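Nonstructural protein 2 (PDB 2GU0) forms homooctamers that probably bind single-stranded RNA, hydrolyse nucleoside triphosphates and help build the viroplasms where rotavirus RNA is replicated and packaged. Local coordinates at residues D74-T77 against E78-L82; K301-S304 against D305-M309; I194-R197 against N198-A201; E145-T149 against P150-S154; K119-D123 against I124-N128. All coordinates share one frame; numbering follows the deposited sequence.

Contact 1. Residues D74-T77 against E78-L82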
loop_
_atom_site.group_PDB
_atom_site.type_symbol
_atom_site.label_atom_id
_atom_site.label_comp_id
_atom_site.label_asym_id
_atom_site.label_seq_id
_atom_site.Cartn_x
_atom_site.Cartn_y
_atom_site.Cartn_z
ATOM N N ASP A 74 2.301 19.692 -12.420
ATOM C CA ASP A 74 3.128 20.170 -11.317
ATOM C C ASP A 74 4.398 20.731 -11.920
ATOM O O ASP A 74 5.184 21.386 -11.245
ATOM C CB ASP A 74 3.525 19.015 -10.398
ATOM C CG ASP A 74 2.754 19.004 -9.106
ATOM O OD1 ASP A 74 2.586 20.092 -8.511
ATOM O OD2 ASP A 74 2.331 17.907 -8.676
ATOM N N GLN A 75 4.600 20.444 -13.199
ATOM C CA GLN A 75 5.790 20.876 -13.899
ATOM C C GLN A 75 5.638 22.322 -14.378
ATOM O O GLN A 75 6.631 23.018 -14.593
ATOM C CB GLN A 75 6.048 19.928 -15.069
ATOM C CG GLN A 75 7.475 19.890 -15.518
ATOM C CD GLN A 75 8.365 19.161 -14.550
ATOM O OE1 GLN A 75 8.394 19.466 -13.358
ATOM N NE2 GLN A 75 9.113 18.193 -15.058
ATOM N N TYR A 76 4.387 22.757 -14.540
ATOM C CA TYR A 76 4.064 24.122 -14.960
ATOM C C TYR A 76 4.414 25.083 -13.809
ATOM O O TYR A 76 4.976 26.162 -14.030
ATOM C CB TYR A 76 2.569 24.226 -15.302
ATOM C CG TYR A 76 2.101 25.624 -15.652
ATOM C CD1 TYR A 76 2.364 26.192 -16.909
ATOM C CD2 TYR A 76 1.425 26.395 -14.710
ATOM C CE1 TYR A 76 1.960 27.499 -17.210
ATOM C CE2 TYR A 76 1.019 27.696 -14.994
ATOM C CZ TYR A 76 1.287 28.242 -16.239
ATOM O OH TYR A 76 0.871 29.524 -16.479
ATOM N N THR A 77 4.083 24.674 -12.587
ATOM C CA THR A 77 4.365 25.462 -11.398
ATOM C C THR A 77 5.869 25.666 -11.324
ATOM O O THR A 77 6.358 26.769 -11.081
ATOM C CB THR A 77 3.947 24.720 -10.125
ATOM O OG1 THR A 77 2.627 24.203 -10.281
ATOM C CG2 THR A 77 3.974 25.643 -8.945
ATOM N N GLU A 78 6.591 24.574 -11.532
ATOM C CA GLU A 78 8.046 24.576 -11.498
ATOM C C GLU A 78 8.626 25.589 -12.473
ATOM O O GLU A 78 9.351 26.493 -12.081
ATOM C CB GLU A 78 8.565 23.186 -11.851
ATOM C CG GLU A 78 8.169 22.124 -10.861
ATOM C CD GLU A 78 9.002 22.201 -9.617
ATOM O OE1 GLU A 78 10.211 21.878 -9.712
ATOM O OE2 GLU A 78 8.458 22.592 -8.561
ATOM N N LEU A 79 8.302 25.421 -13.749
ATOM C CA LEU A 79 8.794 26.305 -14.790
ATOM C C LEU A 79 8.386 27.748 -14.496
ATOM O O LEU A 79 9.190 28.682 -14.615
ATOM C CB LEU A 79 8.237 25.875 -16.150
ATOM C CG LEU A 79 8.622 26.758 -17.335
ATOM C CD1 LEU A 79 10.128 26.708 -17.519
ATOM C CD2 LEU A 79 7.910 26.302 -18.588
ATOM N N VAL A 80 7.132 27.920 -14.109
ATOM C CA VAL A 80 6.616 29.236 -13.819
ATOM C C VAL A 80 7.472 29.941 -12.760
ATOM O O VAL A 80 7.790 31.135 -12.886
ATOM C CB VAL A 80 5.121 29.112 -13.406
ATOM C CG1 VAL A 80 4.768 30.071 -12.306
ATOM C CG2 VAL A 80 4.244 29.373 -14.616
ATOM N N ASN A 81 7.872 29.206 -11.728
ATOM C CA ASN A 81 8.684 29.810 -10.681
ATOM C C ASN A 81 10.136 29.998 -11.083
ATOM O O ASN A 81 10.791 30.934 -10.653
ATOM C CB ASN A 81 8.576 28.999 -9.404
ATOM C CG ASN A 81 7.319 29.320 -8.638
ATOM O OD1 ASN A 81 6.341 28.584 -8.686
ATOM N ND2 ASN A 81 7.328 30.448 -7.942
ATOM N N LEU A 82 10.640 29.101 -11.915
ATOM C CA LEU A 82 12.005 29.195 -12.390
ATOM C C LEU A 82 12.118 30.477 -13.220
ATOM O O LEU A 82 13.052 31.259 -13.067
ATOM C CB LEU A 82 12.331 27.977 -13.252
ATOM C CG LEU A 82 13.713 27.996 -13.891
ATOM C CD1 LEU A 82 14.772 27.849 -12.817
ATOM C CD2 LEU A 82 13.810 26.871 -14.901
#
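Tyr76 and Val80, four residues apart on one helix, meet through the tyrosine ring face. Val80 CG2 stands 3.8 Å from the centroid of the Tyr76 ring and 21° off its normal, a CH-pi contact. The methyl is displaced toward the rim, and its nearest ring atom is CZ, with Tyr76 CZ and Val80 CG2 3.6 Å apart. With Tyr76 CG anti to the backbone N (chi1 176°), the ring is carried to the flank where Val80 lies, and a hydrogen bond from its hydroxyl to Cys6 O holds the far end.

Polar side chains make a looser contact. Gln75 bends at its second torsion and brings OE1 to 3.7 Å from Glu78 CG, while its NE2 is hydrogen-bonded to Glu112 OE2 on helix 108-119. Asp74 OD1 stays 6.4 Å from Glu78 OE2.

Backbone bonds give the helical evidence. Leu79 N donates to Gln75 O at 3.0 Å and 174°, Val80 N to Tyr76 O at 2.8 Å, and Asn81 N to Thr77 O at 2.9 Å; the bond from Glu78 N to Asp74 O is weak at 3.5 Å. Leu79 and Leu82 pack on Leu111 and Leu115 of helix 108-119, while Asp74 and Thr77 are exposed, consistent with the first turns of an amphipathic helix, residues 74-90, whose apolar flank lies near Val108, a predicted ATP-binding residue.

Contact 2. Residues K301-S304 against D305-M309; sequences KIES and DLISM
Lys301 and Asp305 begin a ladder of i to i+4 backbone bonds, with Asp305 N 2.8 Å from Lys301 O, which is continued by Leu306 N to Ile302 O and Ile307 N to Glu303 O. Their side chains cross on the outer surface, where Lys301 NZ forms a salt bridge with Asp305 OD1 at 3.3 Å, weak as a hydrogen bond. The lysine is bent at its second torsion (chi2 67°) and extended after it, which lays its methylene chain past the carboxylate.

Both segments belong to helix 293-307, and the ladder shows how this C-terminal helix ends. In its last turn weak i to i+3 bonds join the regular ones: Leu306 N also reaches Glu303 O at 3.2 Å, and Ile307 N reaches Ser304 O at 2.8 Å. Ser308 is the first residue to leave helical torsions, yet its N is still hydrogen-bonded to Ser304 O at 3.2 Å.

Glu303 and Ile307 run side by side in the same direction, with Glu303 OE2 4.2 Å from Ile307 CD1. Both pack on His228 of a second subunit, while Ile302 and Leu306 rest on Tyr208 of helix 196-209 in the same chain.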
loop_
_atom_site.group_PDB
_atom_site.type_symbol
_atom_site.label_atom_id
_atom_site.label_comp_id
_atom_site.label_asym_id
_atom_site.label_seq_id
_atom_site.Cartn_x
_atom_site.Cartn_y
_atom_site.Cartn_z
ATOM N N LYS A 301 37.526 1.845 -39.503
ATOM C CA LYS A 301 38.612 1.587 -38.565
ATOM C C LYS A 301 38.059 1.389 -37.144
ATOM O O LYS A 301 38.590 0.576 -36.373
ATOM C CB LYS A 301 39.608 2.760 -38.612
ATOM C CG LYS A 301 40.758 2.712 -37.616
ATOM C CD LYS A 301 41.731 1.576 -37.884
ATOM C CE LYS A 301 42.888 1.611 -36.874
ATOM N NZ LYS A 301 43.908 0.549 -37.107
ATOM N N ILE A 302 37.002 2.128 -36.802
ATOM C CA ILE A 302 36.405 1.997 -35.482
ATOM C C ILE A 302 35.820 0.609 -35.372
ATOM O O ILE A 302 36.048 -0.092 -34.393
ATOM C CB ILE A 302 35.268 3.003 -35.238
ATOM C CG1 ILE A 302 35.837 4.412 -35.105
ATOM C CG2 ILE A 302 34.497 2.628 -33.964
ATOM C CD1 ILE A 302 34.791 5.450 -34.805
ATOM N N GLU A 303 35.060 0.217 -36.386
ATOM C CA GLU A 303 34.447 -1.098 -36.401
ATOM C C GLU A 303 35.512 -2.163 -36.274
ATOM O O GLU A 303 35.393 -3.072 -35.459
ATOM C CB GLU A 303 33.679 -1.330 -37.693
ATOM C CG GLU A 303 32.823 -2.563 -37.600
ATOM C CD GLU A 303 32.125 -2.890 -38.887
ATOM O OE1 GLU A 303 31.496 -1.980 -39.467
ATOM O OE2 GLU A 303 32.201 -4.068 -39.313
ATOM N N SER A 304 36.557 -2.040 -37.080
ATOM C CA SER A 304 37.657 -2.994 -37.064
ATOM C C SER A 304 38.335 -3.085 -35.693
ATOM O O SER A 304 38.405 -4.158 -35.104
ATOM C CB SER A 304 38.686 -2.610 -38.127
ATOM O OG SER A 304 39.765 -3.531 -38.152
ATOM N N ASP A 305 38.828 -1.955 -35.187
ATOM C CA ASP A 305 39.501 -1.926 -33.891
ATOM C C ASP A 305 38.607 -2.459 -32.812
ATOM O O ASP A 305 39.070 -2.981 -31.815
ATOM C CB ASP A 305 39.915 -0.504 -33.516
ATOM C CG ASP A 305 41.000 0.034 -34.408
ATOM O OD1 ASP A 305 41.894 -0.755 -34.780
ATOM O OD2 ASP A 305 40.969 1.242 -34.725
ATOM N N LEU A 306 37.311 -2.310 -33.016
ATOM C CA LEU A 306 36.346 -2.774 -32.045
ATOM C C LEU A 306 36.210 -4.298 -32.139
ATOM O O LEU A 306 35.952 -4.968 -31.138
ATOM C CB LEU A 306 35.009 -2.078 -32.294
ATOM C CG LEU A 306 34.045 -2.008 -31.109
ATOM C CD1 LEU A 306 34.781 -1.499 -29.889
ATOM C CD2 LEU A 306 32.870 -1.100 -31.452
ATOM N N ILE A 307 36.403 -4.846 -33.335
ATOM C CA ILE A 307 36.303 -6.293 -33.526
ATOM C C ILE A 307 37.461 -7.034 -32.874
ATOM O O ILE A 307 37.279 -8.144 -32.369
ATOM C CB ILE A 307 36.279 -6.679 -35.023
ATOM C CG1 ILE A 307 34.954 -6.243 -35.656
ATOM C CG2 ILE A 307 36.497 -8.176 -35.176
ATOM C CD1 ILE A 307 34.928 -6.359 -37.155
ATOM N N SER A 308 38.643 -6.421 -32.882
ATOM C CA SER A 308 39.829 -7.040 -32.296
ATOM C C SER A 308 40.571 -6.140 -31.330
ATOM O O SER A 308 41.362 -5.302 -31.754
ATOM C CB SER A 308 40.808 -7.430 -33.388
ATOM O OG SER A 308 41.326 -6.269 -34.012
ATOM N N MET A 309 40.343 -6.312 -30.038
ATOM C CA MET A 309 41.038 -5.492 -29.057
ATOM C C MET A 309 40.828 -6.116 -27.689
ATOM O O MET A 309 41.834 -6.371 -26.985
ATOM C CB MET A 309 40.494 -4.062 -29.069
ATOM C CG MET A 309 41.558 -2.980 -28.928
ATOM S SD MET A 309 42.069 -2.220 -30.510
ATOM C CE MET A 309 43.490 -3.266 -30.996
#

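Contact 3. Residues I194-R197 against N198-A201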
loop_
_atom_site.group_PDB
_atom_site.type_symbol
_atom_site.label_atom_id
_atom_site.label_comp_id
_atom_site.label_asym_id
_atom_site.label_seq_id
_atom_site.Cartn_x
_atom_site.Cartn_y
_atom_site.Cartn_z
ATOM N N ILE A 194 38.885 24.015 -32.117
ATOM C CA ILE A 194 38.965 22.567 -32.048
ATOM C C ILE A 194 39.839 21.975 -33.147
ATOM O O ILE A 194 39.501 22.051 -34.322
ATOM C CB ILE A 194 37.554 21.945 -32.123
ATOM C CG1 ILE A 194 36.785 22.265 -30.844
ATOM C CG2 ILE A 194 37.643 20.452 -32.311
ATOM C CD1 ILE A 194 35.368 21.754 -30.844
ATOM N N PRO A 195 40.978 21.367 -32.769
ATOM C CA PRO A 195 41.917 20.750 -33.706
ATOM C C PRO A 195 41.207 19.836 -34.697
ATOM O O PRO A 195 40.246 19.157 -34.347
ATOM C CB PRO A 195 42.851 19.972 -32.790
ATOM C CG PRO A 195 42.887 20.806 -31.570
ATOM C CD PRO A 195 41.436 21.171 -31.381
ATOM N N ASP A 196 41.687 19.820 -35.933
ATOM C CA ASP A 196 41.094 18.987 -36.967
ATOM C C ASP A 196 41.137 17.503 -36.618
ATOM O O ASP A 196 40.206 16.763 -36.939
ATOM C CB ASP A 196 41.807 19.224 -38.298
ATOM C CG ASP A 196 41.470 20.570 -38.905
ATOM O OD1 ASP A 196 40.300 20.759 -39.305
ATOM O OD2 ASP A 196 42.369 21.438 -38.980
ATOM N N ARG A 197 42.215 17.065 -35.967
ATOM C CA ARG A 197 42.353 15.662 -35.592
ATOM C C ARG A 197 41.178 15.181 -34.744
ATOM O O ARG A 197 40.695 14.063 -34.922
ATOM C CB ARG A 197 43.659 15.426 -34.832
ATOM C CG ARG A 197 43.774 14.003 -34.304
ATOM C CD ARG A 197 44.981 13.805 -33.405
ATOM N NE ARG A 197 44.794 12.666 -32.502
ATOM C CZ ARG A 197 45.734 12.178 -31.695
ATOM N NH1 ARG A 197 46.947 12.723 -31.676
ATOM N NH2 ARG A 197 45.459 11.152 -30.895
ATOM N N ASN A 198 40.727 16.026 -33.821
ATOM C CA ASN A 198 39.604 15.689 -32.949
ATOM C C ASN A 198 38.274 15.825 -33.680
ATOM O O ASN A 198 37.372 14.993 -33.528
ATOM C CB ASN A 198 39.627 16.581 -31.722
ATOM C CG ASN A 198 40.895 16.405 -30.917
ATOM O OD1 ASN A 198 40.858 15.967 -29.766
ATOM N ND2 ASN A 198 42.029 16.738 -31.521
ATOM N N GLN A 199 38.151 16.876 -34.477
ATOM C CA GLN A 199 36.940 17.067 -35.245
ATOM C C GLN A 199 36.644 15.776 -36.007
ATOM O O GLN A 199 35.547 15.227 -35.926
ATOM C CB GLN A 199 37.122 18.204 -36.241
ATOM C CG GLN A 199 37.221 19.559 -35.617
ATOM C CD GLN A 199 36.711 20.634 -36.553
ATOM O OE1 GLN A 199 35.729 20.426 -37.282
ATOM N NE2 GLN A 199 37.356 21.800 -36.529
ATOM N N THR A 200 37.648 15.298 -36.740
ATOM C CA THR A 200 37.525 14.085 -37.538
ATOM C C THR A 200 37.294 12.832 -36.700
ATOM O O THR A 200 36.510 11.963 -37.074
ATOM C CB THR A 200 38.772 13.880 -38.422
ATOM O OG1 THR A 200 38.846 14.936 -39.385
ATOM C CG2 THR A 200 38.692 12.542 -39.158
ATOM N N ALA A 201 37.972 12.727 -35.566
ATOM C CA ALA A 201 37.769 11.562 -34.728
ATOM C C ALA A 201 36.289 11.504 -34.329
ATOM O O ALA A 201 35.628 10.472 -34.451
ATOM C CB ALA A 201 38.652 11.645 -33.502
#
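Gln199 reaches back to Ile194, and this is the tightly packed part of the contact. Its NE2 donates to Ile194 O at 3.1 Å with an N-H...O angle of 167°, the acceptor lying only 7° out of the amide plane. Alongside, Ile194 CG2 meets Gln199 CG at 3.5 Å. Gln199 CG is anti to the carbonyl carbon (chi1 -69°) and the chain runs on extended, so the amide folds back over the start of helix 196-209. Pro195 occupies the N-cap position, and its O receives Gln199 N at 3.1 Å. Met259 packs on both Ile194 and Gln199.

The outer side is looser. Pro195 CB lies 3.6 Å from Asn198 ND2, and Asp196 OD1 is 4.2 Å from Gln199 NE2, with the two side chains pointing the same way. A weak bond of 3.3 Å joins Thr200 OG1 to Asp196 O. Arg197 extends outward from the exposed side, where it forms a weak, long ion pair with Glu36 of a third subunit.

Gln199 OE1 accepts from Ala260 N. With both ends of the amide engaged, its rotation is fixed, and one uncharged side chain joins Ile194, just before the N-cap, to the loop of Ala260.

Contact 4. Residues E145-T149 against P150-S154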
loop_
_atom_site.group_PDB
_atom_site.type_symbol
_atom_site.label_atom_id
_atom_site.label_comp_id
_atom_site.label_asym_id
_atom_site.label_seq_id
_atom_site.Cartn_x
_atom_site.Cartn_y
_atom_site.Cartn_z
ATOM N N GLU A 145 24.111 34.581 -26.214
ATOM C CA GLU A 145 25.114 33.612 -25.767
ATOM C C GLU A 145 25.052 32.225 -26.421
ATOM O O GLU A 145 23.973 31.703 -26.708
ATOM C CB GLU A 145 25.032 33.471 -24.249
ATOM C CG GLU A 145 25.051 34.810 -23.508
ATOM C CD GLU A 145 25.005 34.665 -21.979
ATOM O OE1 GLU A 145 24.923 35.708 -21.280
ATOM O OE2 GLU A 145 25.054 33.513 -21.474
ATOM N N THR A 146 26.222 31.635 -26.658
ATOM C CA THR A 146 26.324 30.302 -27.273
ATOM C C THR A 146 26.074 29.177 -26.256
ATOM O O THR A 146 26.642 29.195 -25.166
ATOM C CB THR A 146 27.728 30.109 -27.945
ATOM O OG1 THR A 146 27.614 30.304 -29.370
ATOM C CG2 THR A 146 28.286 28.717 -27.664
ATOM N N GLU A 147 25.233 28.203 -26.616
ATOM C CA GLU A 147 24.911 27.103 -25.705
ATOM C C GLU A 147 26.058 26.107 -25.571
ATOM O O GLU A 147 26.082 25.076 -26.242
ATOM C CB GLU A 147 23.645 26.360 -26.152
ATOM C CG GLU A 147 23.048 25.483 -25.050
ATOM C CD GLU A 147 21.998 24.467 -25.534
ATOM O OE1 GLU A 147 21.119 24.831 -26.351
ATOM O OE2 GLU A 147 22.044 23.296 -25.069
ATOM N N THR A 148 27.013 26.423 -24.704
ATOM C CA THR A 148 28.144 25.547 -24.489
ATOM C C THR A 148 27.659 24.349 -23.678
ATOM O O THR A 148 26.480 24.258 -23.370
ATOM C CB THR A 148 29.271 26.281 -23.752
ATOM O OG1 THR A 148 28.814 26.707 -22.468
ATOM C CG2 THR A 148 29.703 27.494 -24.546
ATOM N N THR A 149 28.551 23.434 -23.328
ATOM C CA THR A 149 28.134 22.250 -22.594
ATOM C C THR A 149 27.571 22.470 -21.199
ATOM O O THR A 149 26.625 21.802 -20.805
ATOM C CB THR A 149 29.279 21.231 -22.496
ATOM O OG1 THR A 149 29.585 20.736 -23.806
ATOM C CG2 THR A 149 28.881 20.058 -21.598
ATOM N N PRO A 150 28.157 23.392 -20.421
ATOM C CA PRO A 150 27.662 23.651 -19.062
ATOM C C PRO A 150 26.230 24.156 -19.044
ATOM O O PRO A 150 25.537 24.049 -18.027
ATOM C CB PRO A 150 28.634 24.699 -18.536
ATOM C CG PRO A 150 29.898 24.352 -19.223
ATOM C CD PRO A 150 29.436 24.088 -20.643
ATOM N N LEU A 151 25.789 24.679 -20.185
ATOM C CA LEU A 151 24.455 25.246 -20.306
ATOM C C LEU A 151 23.443 24.451 -21.125
ATOM O O LEU A 151 22.297 24.897 -21.270
ATOM C CB LEU A 151 24.569 26.651 -20.897
ATOM C CG LEU A 151 25.701 27.468 -20.272
ATOM C CD1 LEU A 151 25.929 28.711 -21.077
ATOM C CD2 LEU A 151 25.368 27.813 -18.824
ATOM N N THR A 152 23.831 23.291 -21.660
ATOM C CA THR A 152 22.889 22.524 -22.481
ATOM C C THR A 152 21.612 22.242 -21.722
ATOM O O THR A 152 21.595 22.234 -20.500
ATOM C CB THR A 152 23.439 21.160 -22.936
ATOM O OG1 THR A 152 24.725 21.332 -23.516
ATOM C CG2 THR A 152 22.523 20.546 -23.997
ATOM N N GLU A 153 20.545 21.993 -22.463
ATOM C CA GLU A 153 19.270 21.692 -21.853
ATOM C C GLU A 153 19.238 20.332 -21.158
ATOM O O GLU A 153 18.411 20.122 -20.287
ATOM C CB GLU A 153 18.153 21.735 -22.903
ATOM C CG GLU A 153 18.294 20.713 -24.018
ATOM C CD GLU A 153 17.084 20.674 -24.947
ATOM O OE1 GLU A 153 16.016 20.171 -24.530
ATOM O OE2 GLU A 153 17.209 21.146 -26.099
ATOM N N SER A 154 20.136 19.417 -21.506
ATOM C CA SER A 154 20.080 18.092 -20.901
ATOM C C SER A 154 21.337 17.474 -20.264
ATOM O O SER A 154 22.453 17.636 -20.755
ATOM C CB SER A 154 19.493 17.115 -21.934
ATOM O OG SER A 154 19.712 15.760 -21.593
#
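Glu147 stretches across to Thr152, the two side chains crossing at about a right angle. Its CB makes no contact with residues 150-154 but sets the direction: CG is anti to the backbone N (chi1 -164°) and the chain stays extended beyond it. CG comes 3.9 Å from Leu151 O, and CD passes Thr152 CA at 3.7 Å. At the tip OE1 forms a salt bridge with Lys185 NZ. OE2 points toward Glu153 N, but that weak bond is doubtful because OE2 is modelled too close to its neighbour.

Glu147 is the centre of an inverse gamma turn, and the chain then winds through two overlapping turns. Leu151 N reaches Thr148 O at 3.3 Å, and Thr152 N reaches Thr149 O at 3.3 Å and 166°; both donors sit above the carbonyl planes. Thr148 runs alongside Leu151, pointing the same way, with Thr148 OG1 3.8 Å from Leu151 CD1 and 3.3 Å from Pro150 CD.

Glu153 also forms a salt bridge with Lys185, so one lysine, predicted to bind ATP, is shared by two carboxylates; its positive charge probably offsets their mutual repulsion, Glu147 OE1 and Glu153 OE2 being 5.4 Å apart. This buried loop joins helix 129-139 to strand 157-160. Leu151 packs on Leu131 and Ile138 of that helix, the Thr149 backbone bonds to Ile188 of strand 182-188, and Thr152 and Ser154 lie against Thr167 of strand 164-170.

Contact 5. Residues K119-D123 against I124-N128; sequences KDVND and ILNAN
Asp123 receives two backbone N-H groups from the residues that follow it. Its OD1 is met by Leu125 N nearly head-on, with an N-H...O angle of 171°, and its main-chain O takes Asn126 N at 3.0 Å from above the carbonyl plane. The segments form the loop between helices 108-119 and 129-139, which opens with a type I beta turn from Asp120 to Asp123, closed by Asp123 N to Asp120 O at 3.0 Å. The carboxylate of Asp123 reaches forward because CG is anti to the backbone N (chi1 -174°). Ile124 CG1 passes Asp123 OD1 at 3.5 Å.

The next shell positions these groups. Asp123 OD2 is hydrogen-bonded to Asn155 ND2 and forms a salt bridge with Arg117 NE, so both carboxylate oxygens are engaged. Leu125 packs between the helices, against Leu114 and Ile118 on one and Leu131 and Ala135 on the other. Outward again, Ile124 rests on Ile47 of a third subunit.

At the start of the loop an Asx turn is made by Asp120, whose OD1 lies 2.9 Å from Asn122 N, which approaches from 36° above the carboxylate plane.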
loop_
_atom_site.group_PDB
_atom_site.type_symbol
_atom_site.label_atom_id
_atom_site.label_comp_id
_atom_site.label_asym_id
_atom_site.label_seq_id
_atom_site.Cartn_x
_atom_site.Cartn_y
_atom_site.Cartn_z
ATOM N N LYS A 119 16.912 20.437 -10.560
ATOM C CA LYS A 119 16.536 19.743 -9.333
ATOM C C LYS A 119 17.476 18.579 -9.051
ATOM O O LYS A 119 17.337 17.887 -8.038
ATOM C CB LYS A 119 15.090 19.252 -9.376
ATOM C CG LYS A 119 14.835 18.162 -10.371
ATOM C CD LYS A 119 13.497 17.482 -10.131
ATOM C CE LYS A 119 13.494 16.717 -8.816
ATOM N NZ LYS A 119 12.312 15.817 -8.712
ATOM N N ASP A 120 18.440 18.370 -9.942
ATOM C CA ASP A 120 19.421 17.295 -9.771
ATOM C C ASP A 120 20.555 17.809 -8.880
ATOM O O ASP A 120 21.312 18.706 -9.265
ATOM C CB ASP A 120 19.993 16.872 -11.121
ATOM C CG ASP A 120 20.785 15.595 -11.031
ATOM O OD1 ASP A 120 21.324 15.319 -9.941
ATOM O OD2 ASP A 120 20.873 14.873 -12.051
ATOM N N VAL A 121 20.670 17.233 -7.689
ATOM C CA VAL A 121 21.683 17.663 -6.726
ATOM C C VAL A 121 23.122 17.471 -7.202
ATOM O O VAL A 121 24.039 18.142 -6.728
ATOM C CB VAL A 121 21.486 16.932 -5.366
ATOM C CG1 VAL A 121 20.019 16.898 -5.020
ATOM C CG2 VAL A 121 22.040 15.531 -5.425
ATOM N N ASN A 122 23.309 16.560 -8.147
ATOM C CA ASN A 122 24.622 16.266 -8.681
ATOM C C ASN A 122 24.980 17.186 -9.831
ATOM O O ASN A 122 26.140 17.241 -10.245
ATOM C CB ASN A 122 24.675 14.832 -9.179
ATOM C CG ASN A 122 24.210 13.841 -8.146
ATOM O OD1 ASN A 122 24.635 13.887 -6.989
ATOM N ND2 ASN A 122 23.334 12.924 -8.560
ATOM N N ASP A 123 23.995 17.903 -10.354
ATOM C CA ASP A 123 24.251 18.799 -11.471
ATOM C C ASP A 123 24.720 20.166 -10.987
ATOM O O ASP A 123 24.302 20.638 -9.939
ATOM C CB ASP A 123 22.992 18.930 -12.332
ATOM C CG ASP A 123 23.227 19.738 -13.585
ATOM O OD1 ASP A 123 23.646 20.907 -13.488
ATOM O OD2 ASP A 123 22.994 19.208 -14.677
ATOM N N ILE A 124 25.596 20.796 -11.759
ATOM C CA ILE A 124 26.135 22.100 -11.395
ATOM C C ILE A 124 25.073 23.175 -11.328
ATOM O O ILE A 124 25.224 24.141 -10.577
ATOM C CB ILE A 124 27.231 22.579 -12.388
ATOM C CG1 ILE A 124 26.667 22.645 -13.805
ATOM C CG2 ILE A 124 28.439 21.646 -12.333
ATOM C CD1 ILE A 124 27.694 23.085 -14.849
ATOM N N LEU A 125 24.007 23.018 -12.112
ATOM C CA LEU A 125 22.925 24.004 -12.123
ATOM C C LEU A 125 22.080 23.902 -10.867
ATOM O O LEU A 125 21.160 24.686 -10.670
ATOM C CB LEU A 125 22.022 23.827 -13.347
ATOM C CG LEU A 125 22.615 24.037 -14.739
ATOM C CD1 LEU A 125 21.494 24.053 -15.767
ATOM C CD2 LEU A 125 23.382 25.336 -14.784
ATOM N N ASN A 126 22.385 22.928 -10.022
ATOM C CA ASN A 126 21.645 22.761 -8.785
ATOM C C ASN A 126 22.020 23.865 -7.802
ATOM O O ASN A 126 21.156 24.452 -7.155
ATOM C CB ASN A 126 21.951 21.400 -8.163
ATOM C CG ASN A 126 21.129 21.129 -6.915
ATOM O OD1 ASN A 126 19.905 21.207 -6.951
ATOM N ND2 ASN A 126 21.793 20.801 -5.812
ATOM N N ALA A 127 23.315 24.155 -7.715
ATOM C CA ALA A 127 23.821 25.174 -6.801
ATOM C C ALA A 127 24.391 26.397 -7.491
ATOM O O ALA A 127 24.316 27.501 -6.972
ATOM C CB ALA A 127 24.872 24.573 -5.899
ATOM N N ASN A 128 24.977 26.217 -8.662
ATOM C CA ASN A 128 25.545 27.362 -9.344
ATOM C C ASN A 128 24.444 28.191 -9.975
ATOM O O ASN A 128 23.903 27.833 -11.021
ATOM C CB ASN A 128 26.531 26.921 -10.414
ATOM C CG ASN A 128 27.325 28.077 -10.957
ATOM O OD1 ASN A 128 26.761 29.104 -11.352
ATOM N ND2 ASN A 128 28.644 27.925 -10.978
#

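How the contacts relate
Along the chain the order is contact 1, contact 5, contact 4, contact 3, contact 2. Contacts 1 and 5 lie in the N-terminal region, their centres about 17 Å apart, and both border helix 108-119. Contacts 4, 3 and 2 lie in the C-terminal, HIT-related region. Contacts 4 and 5, in different regions, touch each other: Pro150 O is 4.0 Å from Ile124 CD1. Contacts 2 and 3 are about 20 Å apart between centres, on helices 293-307 and 196-209, which pack together. Contacts 1 and 2 are the most distant, with centres about 47 Å apart. Contacts 3, 4 and 5 touch a third subunit and contact 2 a second, so they also contribute to octamer interfaces.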